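Local coordinates for cell wall binding protein cwp8 (Peptoclostridium difficile, PDB 5J6Q) that probably anchors itself to the bacterial cell wall through three CWB2 modules, as a surface protein associated with the S-layer, at residues 517-522 / 547-552; 288-293 / 575-580; 425-430 / 525-530. One frame throughout, in Å; residues are numbered along the deposited sequence.

How the contacts relate
All three contacts lie in the cell-wall-binding part of the chain. Contacts 1 and 2 belong to the same parallel sheet, ordered 286-289, 572-575, 516-519, 547-549, and their centres are about 11 Å apart. Contact 1 pairs 516-519 with the edge strand 547-549; contact 2 pairs the other edge strand, 286-289, with 572-575. Along the chain, contacts 1 and 3 cross and are nested inside the long loop that contact 2 closes, so the sheet of the last repeat is completed by a strand from some 280 residues earlier. Contact 3, about 11 Å from contact 1, which it touches through Lys520 and Gln529, and about 17 Å from contact 2 between centres, joins the second and third CWB2 ranges.

Contact 1: residues 517-522 / 547-552; sequences YVAKDG and IVLTTE. With SO4 (sulfate ion), chain H.
Asp521 and Thr551 meet past the ends of two parallel strands, where Thr551 OG1 donates to Asp521 OD1 over 2.6 Å. The hydroxyl reaches OD1 from above the carboxylate plane, 54° out of it, and the two side chains cross at about a right angle. The backbone sets Asp521 CB 3.7 Å from Leu549 C, and the side-chain torsion, with CG wedged between the backbone N and the carbonyl carbon (chi1 58°), swings the carboxylate across to Thr551. OD1 takes two donors, Thr551 OG1 and Tyr523 N, while OD2 accepts from a water and has a long, weak ion pair with Lys499. That water also accepts from Glu552 N; a second donates to Thr551 OG1 and accepts weakly from Gly522 N.

Upstream, the strands run in parallel register, Tyr517 beside Ile547, Val518 beside Val548 and Ala519 beside Leu549. Val548 N bonds to Tyr517 O at 2.7 Å, Ala519 N to Val548 O, and Thr550 N to Ala519 O at 2.9 Å. On one face Ala519 CB rests 3.8 Å from Ile547 CG2. On the other, Val518 CG2, anti to the backbone N, comes within 3.9 Å of Thr550 CG2, while Thr550 OG1 turns to Glu552 O and is also bonded to Lys499. The ring of Tyr517 leads away from the neighbouring strand, and its hydroxyl is bonded to Ser543; a nearby sulfate, probably from the crystallisation liquor, is modelled too close to the ring for its position to be sure.

Strands 516-519 and 547-549 belong to a beta-alpha-beta unit whose connecting helix, 531-542, packs on the face carrying Tyr517, Ile547 and Leu549. Helix 581-590 covers Val518, Val548 and Thr550 on the other face, while strand 572-575 continues the sheet beyond Val518.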
loop_
_atom_site.group_PDB
_atom_site.type_symbol
_atom_site.label_atom_id
_atom_site.label_comp_id
_atom_site.label_asym_id
_atom_site.label_seq_id
_atom_site.Cartn_x
_atom_site.Cartn_y
_atom_site.Cartn_z
ATOM N N TYR A 517 10.738 17.671 7.328
ATOM C CA TYR A 517 10.653 16.426 8.055
ATOM C C TYR A 517 9.635 16.636 9.262
ATOM O O TYR A 517 9.487 17.772 9.733
ATOM C CB TYR A 517 12.020 16.157 8.648
ATOM C CG TYR A 517 13.005 15.638 7.609
ATOM C CD1 TYR A 517 13.624 16.494 6.720
ATOM C CD2 TYR A 517 13.303 14.287 7.514
ATOM C CE1 TYR A 517 14.522 16.036 5.769
ATOM C CE2 TYR A 517 14.191 13.801 6.554
ATOM C CZ TYR A 517 14.798 14.693 5.686
ATOM O OH TYR A 517 15.619 14.241 4.710
ATOM N N VAL A 518 8.986 15.574 9.803
ATOM C CA VAL A 518 8.061 15.828 10.988
ATOM C C VAL A 518 8.266 14.686 12.001
ATOM O O VAL A 518 8.444 13.539 11.567
ATOM C CB VAL A 518 6.588 15.951 10.456
ATOM C CG1 VAL A 518 6.155 14.781 9.599
ATOM C CG2 VAL A 518 5.596 16.115 11.595
ATOM N N ALA A 519 8.255 14.981 13.335
ATOM C CA ALA A 519 8.491 13.935 14.291
ATOM C C ALA A 519 7.707 14.204 15.580
ATOM O O ALA A 519 7.316 15.327 15.810
ATOM C CB ALA A 519 9.991 13.931 14.603
ATOM N N LYS A 520 7.534 13.218 16.455
ATOM C CA LYS A 520 6.661 13.518 17.689
ATOM C C LYS A 520 7.244 14.485 18.514
ATOM O O LYS A 520 8.459 14.501 18.664
ATOM C CB LYS A 520 6.494 12.194 18.418
ATOM C CG LYS A 520 5.575 11.356 17.556
ATOM C CD LYS A 520 5.148 10.064 18.305
ATOM C CE LYS A 520 6.170 9.024 18.166
ATOM N NZ LYS A 520 5.889 8.003 19.151
ATOM N N ASP A 521 6.454 15.332 19.102
ATOM C CA ASP A 521 6.995 16.383 19.986
ATOM C C ASP A 521 7.119 16.035 21.521
ATOM O O ASP A 521 7.583 16.842 22.298
ATOM C CB ASP A 521 6.030 17.577 19.847
ATOM C CG ASP A 521 4.548 17.192 20.220
ATOM O OD1 ASP A 521 4.323 16.085 20.742
ATOM O OD2 ASP A 521 3.640 18.008 19.997
ATOM N N GLY A 522 6.643 14.883 21.963
ATOM C CA GLY A 522 6.865 14.522 23.370
ATOM C C GLY A 522 5.636 14.747 24.247
ATOM O O GLY A 522 5.651 14.417 25.410
ATOM N N ILE A 547 12.771 20.061 11.118
ATOM C CA ILE A 547 11.996 18.994 11.674
ATOM C C ILE A 547 10.792 19.720 12.333
ATOM O O ILE A 547 10.982 20.504 13.237
ATOM C CB ILE A 547 12.753 18.138 12.700
ATOM C CG1 ILE A 547 13.860 17.355 11.986
ATOM C CG2 ILE A 547 11.676 17.090 13.418
ATOM C CD1 ILE A 547 14.779 16.489 12.921
ATOM N N VAL A 548 9.602 19.536 11.806
ATOM C CA VAL A 548 8.436 20.121 12.457
ATOM C C VAL A 548 8.136 19.144 13.670
ATOM O O VAL A 548 8.023 17.935 13.447
ATOM C CB VAL A 548 7.280 20.092 11.415
ATOM C CG1 VAL A 548 5.882 20.426 12.069
ATOM C CG2 VAL A 548 7.609 21.107 10.277
ATOM N N LEU A 549 8.006 19.644 14.907
ATOM C CA LEU A 549 7.703 18.673 15.998
ATOM C C LEU A 549 6.206 18.731 16.313
ATOM O O LEU A 549 5.636 19.770 16.757
ATOM C CB LEU A 549 8.478 19.039 17.247
ATOM C CG LEU A 549 9.993 18.859 17.094
ATOM C CD1 LEU A 549 10.657 19.448 18.339
ATOM C CD2 LEU A 549 10.405 17.368 16.849
ATOM N N THR A 550 5.539 17.581 16.023
ATOM C CA THR A 550 4.164 17.537 16.406
ATOM C C THR A 550 3.696 16.074 16.596
ATOM O O THR A 550 4.207 15.178 15.905
ATOM C CB THR A 550 3.256 18.186 15.337
ATOM O OG1 THR A 550 1.975 18.466 15.957
ATOM C CG2 THR A 550 2.997 17.272 14.203
ATOM N N THR A 551 2.721 15.855 17.527
ATOM C CA THR A 551 2.127 14.503 17.621
ATOM C C THR A 551 0.714 14.564 17.129
ATOM O O THR A 551 0.284 13.751 16.337
ATOM C CB THR A 551 2.153 13.952 19.076
ATOM O OG1 THR A 551 3.493 13.983 19.504
ATOM C CG2 THR A 551 1.656 12.467 19.130
ATOM N N GLU A 552 -0.054 15.526 17.640
ATOM C CA GLU A 552 -1.400 15.670 17.193
ATOM C C GLU A 552 -1.365 16.840 16.153
ATOM O O GLU A 552 -0.338 17.013 15.441
ATOM C CB GLU A 552 -2.382 15.966 18.350
ATOM C CG GLU A 552 -1.903 15.405 19.687
ATOM C CD GLU A 552 -2.929 14.475 20.322
ATOM O OE1 GLU A 552 -3.495 14.837 21.381
ATOM O OE2 GLU A 552 -3.155 13.391 19.759
HETATM S S SO4 H . 14.439 11.472 3.200
HETATM O O1 SO4 H . 14.029 11.870 4.554
HETATM O O2 SO4 H . 13.708 10.102 2.851
HETATM O O3 SO4 H . 14.161 12.428 2.081
HETATM O O4 SO4 H . 15.847 11.409 3.522
HETATM O O HOH W 1 0.909 17.567 19.468
HETATM O O HOH W 2 4.711 12.583 21.764
#

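Contact 2: residues 288-293 / 575-580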
loop_
_atom_site.group_PDB
_atom_site.type_symbol
_atom_site.label_atom_id
_atom_site.label_comp_id
_atom_site.label_asym_id
_atom_site.label_seq_id
_atom_site.Cartn_x
_atom_site.Cartn_y
_atom_site.Cartn_z
ATOM N N VAL A 288 7.412 7.771 5.025
ATOM C CA VAL A 288 7.519 7.471 6.449
ATOM C C VAL A 288 8.844 6.609 6.633
ATOM O O VAL A 288 9.096 5.603 5.922
ATOM C CB VAL A 288 6.261 6.682 6.884
ATOM C CG1 VAL A 288 6.278 6.377 8.391
ATOM C CG2 VAL A 288 5.029 7.466 6.517
ATOM N N LEU A 289 9.709 7.045 7.551
ATOM C CA LEU A 289 10.895 6.318 7.905
ATOM C C LEU A 289 10.550 5.793 9.381
ATOM O O LEU A 289 10.667 6.614 10.243
ATOM C CB LEU A 289 12.172 7.211 8.036
ATOM C CG LEU A 289 12.701 7.732 6.594
ATOM C CD1 LEU A 289 13.828 8.528 6.905
ATOM C CD2 LEU A 289 12.971 6.525 5.607
ATOM N N SER A 290 10.171 4.522 9.613
ATOM C CA SER A 290 9.924 4.115 10.970
ATOM C C SER A 290 9.924 2.656 11.118
ATOM O O SER A 290 9.927 1.965 10.116
ATOM C CB SER A 290 8.563 4.603 11.396
ATOM O OG SER A 290 7.686 3.938 10.521
ATOM N N GLY A 291 9.856 2.152 12.447
ATOM C CA GLY A 291 9.770 0.739 12.695
ATOM C C GLY A 291 8.855 0.610 13.898
ATOM O O GLY A 291 8.205 1.624 14.339
ATOM N N ASP A 292 8.846 -0.606 14.449
ATOM C CA ASP A 292 7.989 -0.943 15.588
ATOM C C ASP A 292 8.528 -0.357 16.874
ATOM O O ASP A 292 7.826 -0.402 17.918
ATOM C CB ASP A 292 7.845 -2.492 15.709
ATOM C CG ASP A 292 9.194 -3.209 15.637
ATOM O OD1 ASP A 292 10.109 -2.818 16.365
ATOM O OD2 ASP A 292 9.318 -4.165 14.857
ATOM N N SER A 293 9.781 0.220 16.860
ATOM C CA SER A 293 10.245 0.822 18.134
ATOM C C SER A 293 11.257 1.931 17.828
ATOM O O SER A 293 11.587 2.122 16.638
ATOM C CB SER A 293 10.875 -0.251 19.034
ATOM O OG SER A 293 12.102 -0.747 18.482
ATOM N N ILE A 575 9.176 10.930 10.455
ATOM C CA ILE A 575 10.035 10.006 11.182
ATOM C C ILE A 575 9.181 9.311 12.301
ATOM O O ILE A 575 8.593 10.066 13.124
ATOM C CB ILE A 575 11.202 10.726 11.962
ATOM C CG1 ILE A 575 12.029 11.680 10.973
ATOM C CG2 ILE A 575 12.211 9.663 12.587
ATOM C CD1 ILE A 575 12.403 10.880 9.793
ATOM N N GLY A 576 9.162 7.943 12.391
ATOM C CA GLY A 576 8.399 7.343 13.523
ATOM C C GLY A 576 6.938 7.170 13.216
ATOM O O GLY A 576 6.463 7.486 12.101
ATOM N N GLU A 577 6.203 6.681 14.195
ATOM C CA GLU A 577 4.775 6.361 14.069
ATOM C C GLU A 577 3.968 7.100 15.124
ATOM O O GLU A 577 4.564 7.698 16.015
ATOM C CB GLU A 577 4.570 4.806 14.291
ATOM C CG GLU A 577 5.065 3.999 13.132
ATOM C CD GLU A 577 4.306 4.216 11.834
ATOM O OE1 GLU A 577 4.928 3.996 10.769
ATOM O OE2 GLU A 577 3.114 4.591 11.871
ATOM N N GLY A 578 2.634 7.113 15.060
ATOM C CA GLY A 578 1.900 7.859 16.111
ATOM C C GLY A 578 1.698 9.346 15.811
ATOM O O GLY A 578 1.381 10.141 16.683
ATOM N N ILE A 579 1.937 9.778 14.560
ATOM C CA ILE A 579 1.691 11.168 14.250
ATOM C C ILE A 579 0.361 11.182 13.593
ATOM O O ILE A 579 0.129 10.422 12.663
ATOM C CB ILE A 579 2.852 11.781 13.365
ATOM C CG1 ILE A 579 4.193 12.029 14.236
ATOM C CG2 ILE A 579 2.319 13.095 12.825
ATOM C CD1 ILE A 579 5.484 12.058 13.399
ATOM N N ALA A 580 -0.556 12.046 14.061
ATOM C CA ALA A 580 -1.936 12.129 13.509
ATOM C C ALA A 580 -1.879 12.415 11.968
ATOM O O ALA A 580 -1.131 13.326 11.566
ATOM C CB ALA A 580 -2.630 13.298 14.188
#
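Ser290 and Glu577 make the polar side-chain link between these segments. Ser290 OG donates to Glu577 OE1 at 2.8 Å, arriving on the anti side of the carboxylate and only 16° out of its plane. The serine hydroxyl sits between its own backbone N and carbonyl carbon (chi1 63°), while a bend at chi2 of the glutamate brings its carboxylate to Ser290 OG. OE1 also has a long, weak ion pair with Arg206, so the charge has a second, looser partner, and Val288 CG1 lies 3.6 Å from this same oxygen, crossing the glutamate at about a right angle.

One backbone bond joins the two segments: Gly576 N donates to Leu289 O over 2.9 Å, with an N-H...O angle of 168°. The CA of Ile575 makes a CH...O approach to that same carbonyl at 3.6 Å. The other side of Gly576 is satisfied too, since its carbonyl accepts from the side-chain amide of Gln574. Packing at this point is tight, with Ser290 CB only 3.5 Å from Gly576 CA. The positive phi of Gly576 would push a CB against the carbonyl O of Ile575, a conformation that calls for glycine. Farther along, Gly291 N bonds to Thr297 OG1, and Ser293 is the N-cap of helix 294-305.

The apolar part lies one residue upstream, where Leu289 CD1 and Ile575 CD1 touch at 4.0 Å. Backbone bonds also join Leu289 to Gln574 and Ile575 to Val518.

Strand 286-289 thus forms an edge of the parallel sheet, set against strand 572-575 where that strand passes into the loop leading to helix 581-590. Helices 294-305 and 531-542 both cover the face bearing Leu289 and Ile575.

Contact 3: residues 425-430 / 525-530; sequences NGEADA and GGNGQL. With SO4 (sulfate ion), chain D.
Asn527 and Glu427 supply the polar bond between the two segments. Asn527 ND2 donates to Glu427 OE2 at 2.9 Å with an N-H...O angle of 156°. The oxygen lies close to the amide plane and uses its anti lone pair, the one directed away from the other carboxylate oxygen, yet the carboxylate and amide planes stand 85° apart. Glu427 CG is held between the backbone N and the carbonyl carbon (chi1 66°) and the chain bends again at chi2, bringing the carboxylate beside Asn527 CB, which is 3.6 Å from OE2. The other end of the amide is engaged as well: Asn527 OD1 accepts from Arg498, so both polar atoms of the group are held and its rotation is fixed.

The apolar contact depends on one methyl group. Leu530 CD1 lies against the first turn of helix 427-430, 3.5 Å from Ala428 CA and 4.0 Å from Ala428 CB. It also meets Glu427, with Leu530 CD1 4.0 Å from Glu427 CG; Leu530 thus packs against the aliphatic part of the residue whose carboxylate Asn527 binds.

A sulfate is bound on the far side of the 527-529 turn, where Gln529 NE2 donates to its oxygen O1 at 3.2 Å; Arg294 binds the same ion, which probably came from the crystallisation liquor. Gln529 OE1 accepts from Lys520.

Helix 322-327 packs on Glu427 and helix 498-509 on Ala428. The arrangement is an interface between repeats: the start of a short helix in the second CWB2 range meets a 3-10 turn in the third, consistent with the three CWB2 modules assembling into one compact cell-wall-anchoring unit.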
loop_
_atom_site.group_PDB
_atom_site.type_symbol
_atom_site.label_atom_id
_atom_site.label_comp_id
_atom_site.label_asym_id
_atom_site.label_seq_id
_atom_site.Cartn_x
_atom_site.Cartn_y
_atom_site.Cartn_z
ATOM N N ASN A 425 17.110 21.456 31.314
ATOM C CA ASN A 425 15.728 20.949 31.342
ATOM C C ASN A 425 14.981 21.346 30.042
ATOM O O ASN A 425 13.758 21.232 29.987
ATOM C CB ASN A 425 14.935 21.547 32.558
ATOM C CG ASN A 425 14.753 23.072 32.468
ATOM O OD1 ASN A 425 15.139 23.706 31.460
ATOM N ND2 ASN A 425 14.151 23.752 33.482
ATOM N N GLY A 426 15.689 21.822 28.995
ATOM C CA GLY A 426 14.957 22.291 27.825
ATOM C C GLY A 426 15.017 21.405 26.618
ATOM O O GLY A 426 15.107 21.936 25.494
ATOM N N GLU A 427 14.934 20.077 26.793
ATOM C CA GLU A 427 15.104 19.236 25.579
ATOM C C GLU A 427 13.978 19.365 24.498
ATOM O O GLU A 427 14.274 19.273 23.337
ATOM C CB GLU A 427 15.281 17.778 25.950
ATOM C CG GLU A 427 14.073 17.138 26.582
ATOM C CD GLU A 427 14.388 16.576 27.952
ATOM O OE1 GLU A 427 15.578 16.287 28.211
ATOM O OE2 GLU A 427 13.444 16.438 28.774
ATOM N N ALA A 428 12.754 19.568 24.883
ATOM C CA ALA A 428 11.692 19.711 23.940
ATOM C C ALA A 428 11.868 21.031 23.117
ATOM O O ALA A 428 11.351 21.023 22.023
ATOM C CB ALA A 428 10.401 19.761 24.681
ATOM N N ASP A 429 12.543 22.143 23.678
ATOM C CA ASP A 429 12.808 23.397 22.927
ATOM C C ASP A 429 14.051 23.235 22.119
ATOM O O ASP A 429 14.178 23.807 21.019
ATOM C CB ASP A 429 13.071 24.635 23.824
ATOM C CG ASP A 429 11.840 25.179 24.465
ATOM O OD1 ASP A 429 10.696 24.872 23.968
ATOM O OD2 ASP A 429 11.974 25.907 25.441
ATOM N N ALA A 430 15.000 22.512 22.699
ATOM C CA ALA A 430 16.313 22.305 22.119
ATOM C C ALA A 430 16.296 21.497 20.867
ATOM O O ALA A 430 16.922 21.929 19.906
ATOM C CB ALA A 430 17.209 21.649 23.143
ATOM N N GLY A 525 3.168 10.519 25.641
ATOM C CA GLY A 525 4.149 9.579 26.141
ATOM C C GLY A 525 5.366 10.219 26.740
ATOM O O GLY A 525 6.295 9.497 27.068
ATOM N N GLY A 526 5.408 11.570 26.876
ATOM C CA GLY A 526 6.563 12.207 27.531
ATOM C C GLY A 526 7.753 12.485 26.607
ATOM O O GLY A 526 7.781 12.080 25.440
ATOM N N ASN A 527 8.767 13.189 27.142
ATOM C CA ASN A 527 9.986 13.624 26.428
ATOM C C ASN A 527 10.867 12.488 25.823
ATOM O O ASN A 527 11.544 12.709 24.774
ATOM C CB ASN A 527 10.768 14.544 27.341
ATOM C CG ASN A 527 10.077 15.932 27.469
ATOM O OD1 ASN A 527 8.988 16.174 26.896
ATOM N ND2 ASN A 527 10.654 16.908 28.153
ATOM N N GLY A 528 10.837 11.293 26.412
ATOM C CA GLY A 528 11.534 10.180 25.808
ATOM C C GLY A 528 11.114 9.996 24.348
ATOM O O GLY A 528 11.908 9.476 23.543
ATOM N N GLN A 529 9.868 10.477 23.957
ATOM C CA GLN A 529 9.427 10.284 22.562
ATOM C C GLN A 529 10.152 11.262 21.567
ATOM O O GLN A 529 9.938 11.196 20.360
ATOM C CB GLN A 529 7.891 10.452 22.468
ATOM C CG GLN A 529 7.170 9.273 23.144
ATOM C CD GLN A 529 7.511 7.958 22.520
ATOM O OE1 GLN A 529 7.358 7.739 21.347
ATOM N NE2 GLN A 529 7.903 7.020 23.364
ATOM N N LEU A 530 10.972 12.143 22.093
ATOM C CA LEU A 530 11.755 13.049 21.261
ATOM C C LEU A 530 12.907 12.292 20.632
ATOM O O LEU A 530 13.651 12.855 19.786
ATOM C CB LEU A 530 12.279 14.221 22.102
ATOM C CG LEU A 530 11.119 15.258 22.408
ATOM C CD1 LEU A 530 11.808 16.234 23.401
ATOM C CD2 LEU A 530 10.674 16.095 21.146
HETATM S S SO4 D . 9.185 3.153 21.632
HETATM O O1 SO4 D . 8.866 4.024 22.804
HETATM O O2 SO4 D . 8.377 2.058 21.587
HETATM O O3 SO4 D . 10.500 2.680 21.681
HETATM O O4 SO4 D . 9.004 3.962 20.351
#